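Prenylcyclase (PDB 6IJ1) probably cyclises or transfers prenyl (isoprenoid) chains, much as terpenoid cyclases and prenyltransferases do. Local coordinates at residues Leu100-Gly105 against Gly166-Pro171; Cys159-Val164 against Asn178-Ala183. All blocks are in the same frame, centred on the assembly; numbering follows the deposited sequence.

Interaction 1 (Leu100-Gly105 against Gly166-Pro171); sequences LAELLG and GLAGLP
Glu-102, on the last turns of helix 91-104, reaches across to the loop after helix 158-164 and grips two successive backbone amides with one carboxylate. OE1 accepts Ala-168 N at 2.9 Å and OE2 accepts Gly-169 N, also at 2.9 Å. Each oxygen uses its syn lone pair, and the bonds bend moderately, with N-H...O angles of 155° and 152°. Two bonds to separate oxygens fix both the position and the rotation of the carboxylate.

The side chain gets there by setting CG anti to its own carbonyl carbon (chi1 -70°) and running on extended. It bridges the gap between the backbones, where Glu-102 CA and Leu-167 CA are 7.5 Å apart. Leu-167 crosses this chain at about a right angle, its CD2 lying 3.9 Å from Glu-102 CD, while the same leucine also packs on Leu-98 and on Leu-119 of helix 112-121. Ala-168 lays its CB 3.8 Å from Glu-102 OE1, at the more exposed border. With an alanine in place of Glu-102, the amides of Ala-168 and Gly-169 would probably lose their shared acceptor and the loop would be less firmly tied to the helix.

The amides gripped are those of the two central residues of the turn Leu-167 to Leu-170: a carboxylate binding the central amides of a type I beta turn in bidentate fashion, which joins helix 91-104 to the loop.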
loop_
_atom_site.group_PDB
_atom_site.type_symbol
_atom_site.label_atom_id
_atom_site.label_comp_id
_atom_site.label_asym_id
_atom_site.label_seq_id
_atom_site.Cartn_x
_atom_site.Cartn_y
_atom_site.Cartn_z
ATOM N N LEU A 100 5.862 2.872 -9.773
ATOM C CA LEU A 100 5.376 2.604 -11.117
ATOM C C LEU A 100 6.468 2.919 -12.141
ATOM O O LEU A 100 6.683 2.119 -13.072
ATOM C CB LEU A 100 4.113 3.429 -11.380
ATOM C CG LEU A 100 3.492 3.218 -12.762
ATOM C CD1 LEU A 100 3.065 1.782 -13.060
ATOM C CD2 LEU A 100 2.311 4.192 -12.825
ATOM N N ALA A 101 7.154 4.054 -11.933
ATOM C CA ALA A 101 8.268 4.385 -12.827
ATOM C C ALA A 101 9.356 3.333 -12.797
ATOM O O ALA A 101 9.876 2.960 -13.861
ATOM C CB ALA A 101 8.817 5.757 -12.443
ATOM N N GLU A 102 9.719 2.825 -11.617
ATOM C CA GLU A 102 10.754 1.766 -11.566
ATOM C C GLU A 102 10.255 0.528 -12.263
ATOM O O GLU A 102 11.006 -0.131 -12.988
ATOM C CB GLU A 102 11.147 1.479 -10.101
ATOM C CG GLU A 102 11.913 2.646 -9.508
ATOM C CD GLU A 102 12.745 2.312 -8.252
ATOM O OE1 GLU A 102 12.591 1.182 -7.713
ATOM O OE2 GLU A 102 13.532 3.176 -7.793
ATOM N N LEU A 103 8.985 0.157 -12.045
ATOM C CA LEU A 103 8.484 -1.059 -12.701
ATOM C C LEU A 103 8.526 -0.926 -14.222
ATOM O O LEU A 103 8.707 -1.929 -14.916
ATOM C CB LEU A 103 7.047 -1.362 -12.239
ATOM C CG LEU A 103 6.924 -1.784 -10.784
ATOM C CD1 LEU A 103 5.460 -1.756 -10.400
ATOM C CD2 LEU A 103 7.380 -3.217 -10.652
ATOM N N LEU A 104 8.388 0.293 -14.738
ATOM C CA LEU A 104 8.350 0.569 -16.169
ATOM C C LEU A 104 9.714 0.944 -16.743
ATOM O O LEU A 104 9.811 1.202 -17.942
ATOM C CB LEU A 104 7.355 1.704 -16.448
ATOM C CG LEU A 104 5.901 1.222 -16.252
ATOM C CD1 LEU A 104 4.919 2.371 -16.463
ATOM C CD2 LEU A 104 5.538 0.064 -17.229
ATOM N N GLY A 105 10.753 1.012 -15.942
ATOM C CA GLY A 105 12.082 1.396 -16.420
ATOM C C GLY A 105 12.237 2.862 -16.701
ATOM O O GLY A 105 13.142 3.248 -17.460
ATOM N N GLY A 166 11.442 -0.040 -0.736
ATOM C CA GLY A 166 11.627 -0.887 -1.925
ATOM C C GLY A 166 12.121 -0.189 -3.186
ATOM O O GLY A 166 12.345 -0.865 -4.200
ATOM N N LEU A 167 12.164 1.157 -3.142
ATOM C CA LEU A 167 12.609 1.943 -4.301
ATOM C C LEU A 167 14.132 1.890 -4.435
ATOM O O LEU A 167 14.849 2.314 -3.525
ATOM C CB LEU A 167 12.146 3.389 -4.121
ATOM C CG LEU A 167 10.624 3.531 -4.173
ATOM C CD1 LEU A 167 10.224 4.854 -3.649
ATOM C CD2 LEU A 167 10.083 3.367 -5.576
ATOM N N ALA A 168 14.576 1.363 -5.571
ATOM C CA ALA A 168 16.012 1.298 -5.806
ATOM C C ALA A 168 16.629 2.673 -5.808
ATOM O O ALA A 168 17.810 2.814 -5.458
ATOM C CB ALA A 168 16.279 0.643 -7.152
ATOM N N GLY A 169 15.861 3.689 -6.180
ATOM C CA GLY A 169 16.393 5.038 -6.198
ATOM C C GLY A 169 16.274 5.824 -4.932
ATOM O O GLY A 169 16.658 7.005 -4.902
ATOM N N LEU A 170 15.737 5.233 -3.846
ATOM C CA LEU A 170 15.487 6.010 -2.651
ATOM C C LEU A 170 16.773 6.644 -2.114
ATOM O O LEU A 170 17.777 5.928 -1.907
ATOM C CB LEU A 170 14.872 5.100 -1.571
ATOM C CG LEU A 170 14.329 5.897 -0.375
ATOM C CD1 LEU A 170 13.039 6.637 -0.835
ATOM C CD2 LEU A 170 14.026 4.938 0.710
ATOM N N PRO A 171 16.800 7.953 -1.874
ATOM C CA PRO A 171 17.938 8.526 -1.130
ATOM C C PRO A 171 18.074 7.936 0.263
ATOM O O PRO A 171 17.105 7.538 0.913
ATOM C CB PRO A 171 17.599 10.024 -1.058
ATOM C CG PRO A 171 16.727 10.275 -2.231
ATOM C CD PRO A 171 15.828 8.994 -2.284
#

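Interaction 2 (Cys159-Val164 against Asn178-Ala183); sequences CVTAAV and NGLLRA
Thr-161 and Ala-162 meet Leu-180 without a hydrogen bond, carbon packing on side chain and backbone, and the flat group of the neighbourhood, the Arg-182 guanidinium, sits beside this contact. Asn-178 O, a carbonyl oxygen one turn back, covers the middle of one guanidinium face, 3.6 Å from the plane of Arg-182. The same oxygen accepts the helical bond from Arg-182 N, and NH2 bonds to Asp-126 O, tying the side chain to the loop after helix 112-121.

The contact itself joins helices 158-164 and 173-182, consecutive helices of a largely helical body consistent with the alpha-alpha barrel of terpenoid cyclases and prenyltransferases. Their backbones come near, with Thr-161 CA 6.5 Å from Leu-180 CA, a closeness consistent with the small side chains of Thr-161 and Ala-162.

Thr-161 divides its two branches between different tasks. CG2, anti to the backbone N, runs alongside Leu-180 in the opposite direction and rests 4.0 Å from Leu-180 CB. OG1 (chi1 -54°) stands beside the backbone N instead, where it bonds to His-157 O one turn back and to Val-129 N; the buried hydroxyl is thus satisfied away from the apolar interface.

Leu-180 also packs on Leu-209 of helix 198-209, and Ala-162 on Ala-205 of that helix, which flanks both partners. The carbonyl of Leu-180 accepts the indole N-H of Trp-190, the closing tryptophan of a QxxxGxW sequence that resembles the QW motif of squalene-hopene cyclases and their relatives.

With CG anti to the backbone N (chi1 179°), Leu-180 extends its forked end over the backbone of Ala-162: CD1 and CD2 each lie 3.9 Å from Ala-162 CA, and CD1 is 4.1 Å from Ala-162 CB.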
loop_
_atom_site.group_PDB
_atom_site.type_symbol
_atom_site.label_atom_id
_atom_site.label_comp_id
_atom_site.label_asym_id
_atom_site.label_seq_id
_atom_site.Cartn_x
_atom_site.Cartn_y
_atom_site.Cartn_z
ATOM N N CYS A 159 4.425 1.680 7.915
ATOM C CA CYS A 159 3.830 1.223 6.644
ATOM C C CYS A 159 4.342 1.999 5.432
ATOM O O CYS A 159 4.601 1.408 4.384
ATOM C CB CYS A 159 2.275 1.346 6.748
ATOM S SG CYS A 159 1.711 2.972 7.441
ATOM N N VAL A 160 4.509 3.317 5.583
ATOM C CA VAL A 160 5.059 4.123 4.491
ATOM C C VAL A 160 6.519 3.775 4.305
ATOM O O VAL A 160 6.992 3.633 3.169
ATOM C CB VAL A 160 4.859 5.604 4.838
ATOM C CG1 VAL A 160 5.533 6.481 3.783
ATOM C CG2 VAL A 160 3.319 5.903 4.953
ATOM N N THR A 161 7.244 3.614 5.419
ATOM C CA THR A 161 8.659 3.223 5.315
ATOM C C THR A 161 8.775 1.890 4.611
ATOM O O THR A 161 9.645 1.705 3.737
ATOM C CB THR A 161 9.260 3.128 6.696
ATOM O OG1 THR A 161 9.044 4.344 7.404
ATOM C CG2 THR A 161 10.776 2.835 6.645
ATOM N N ALA A 162 7.902 0.938 4.962
ATOM C CA ALA A 162 7.954 -0.383 4.334
ATOM C C ALA A 162 7.782 -0.297 2.834
ATOM O O ALA A 162 8.439 -1.038 2.106
ATOM C CB ALA A 162 6.851 -1.275 4.951
ATOM N N ALA A 163 6.909 0.584 2.349
ATOM C CA ALA A 163 6.700 0.746 0.909
ATOM C C ALA A 163 7.890 1.420 0.258
ATOM O O ALA A 163 8.438 0.887 -0.731
ATOM C CB ALA A 163 5.425 1.585 0.672
ATOM N N VAL A 164 8.263 2.614 0.740
ATOM C CA VAL A 164 9.278 3.358 -0.029
ATOM C C VAL A 164 10.675 2.732 0.039
ATOM O O VAL A 164 11.486 2.991 -0.857
ATOM C CB VAL A 164 9.331 4.824 0.382
ATOM C CG1 VAL A 164 7.923 5.497 0.160
ATOM C CG2 VAL A 164 9.842 5.043 1.766
ATOM N N ASN A 178 17.758 0.312 7.547
ATOM C CA ASN A 178 18.104 0.015 8.936
ATOM C C ASN A 178 16.978 0.383 9.879
ATOM O O ASN A 178 16.681 -0.379 10.806
ATOM C CB ASN A 178 19.408 0.730 9.353
ATOM C CG ASN A 178 20.606 0.042 8.747
ATOM O OD1 ASN A 178 20.517 -1.137 8.410
ATOM N ND2 ASN A 178 21.708 0.758 8.594
ATOM N N GLY A 179 16.307 1.513 9.612
ATOM C CA GLY A 179 15.211 1.937 10.458
ATOM C C GLY A 179 14.039 0.980 10.322
ATOM O O GLY A 179 13.408 0.617 11.326
ATOM N N LEU A 180 13.784 0.527 9.103
ATOM C CA LEU A 180 12.702 -0.446 8.893
ATOM C C LEU A 180 12.990 -1.743 9.630
ATOM O O LEU A 180 12.126 -2.267 10.362
ATOM C CB LEU A 180 12.526 -0.693 7.406
ATOM C CG LEU A 180 11.448 -1.693 6.992
ATOM C CD1 LEU A 180 10.017 -1.200 7.509
ATOM C CD2 LEU A 180 11.395 -1.867 5.497
ATOM N N LEU A 181 14.232 -2.251 9.526
ATOM C CA LEU A 181 14.581 -3.486 10.225
ATOM C C LEU A 181 14.425 -3.340 11.732
ATOM O O LEU A 181 13.922 -4.264 12.382
ATOM C CB LEU A 181 16.029 -3.879 9.897
ATOM C CG LEU A 181 16.189 -4.336 8.449
ATOM C CD1 LEU A 181 17.712 -4.502 8.179
ATOM C CD2 LEU A 181 15.518 -5.695 8.151
ATOM N N ARG A 182 14.793 -2.165 12.302
ATOM C CA ARG A 182 14.661 -1.991 13.740
ATOM C C ARG A 182 13.192 -1.938 14.184
ATOM O O ARG A 182 12.882 -2.220 15.357
ATOM C CB ARG A 182 15.360 -0.701 14.195
ATOM C CG ARG A 182 16.886 -0.888 14.324
ATOM C CD ARG A 182 17.524 0.344 15.009
ATOM N NE ARG A 182 17.374 1.535 14.185
ATOM C CZ ARG A 182 18.232 1.894 13.230
ATOM N NH1 ARG A 182 19.322 1.173 12.998
ATOM N NH2 ARG A 182 18.003 2.989 12.519
ATOM N N ALA A 183 12.263 -1.639 13.266
ATOM C CA ALA A 183 10.854 -1.575 13.632
ATOM C C ALA A 183 10.146 -2.939 13.600
ATOM O O ALA A 183 8.953 -3.023 13.967
ATOM C CB ALA A 183 10.161 -0.587 12.697
#

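In the fold
The two contacts interlock along the chain: 159-164 precedes the loop 166-171 of interaction 1, and 178-183 follows it. The helix pair of interaction 2 thus supplies both ends of the connection whose turn interaction 1 ties to helix 91-104. Their centres lie 16 Å apart, yet the contacts touch, Leu-170 CD2 packing 3.6 Å from Val-164 O. One is polar and near the surface, the other apolar and buried: a worked case of a loop fixed by backbone hydrogen bonds while its flanking helices pack through apolar contacts. A bound imidazole, probably from the crystallisation liquor, lies about 5 Å from Gly-166, at the interaction 1 side.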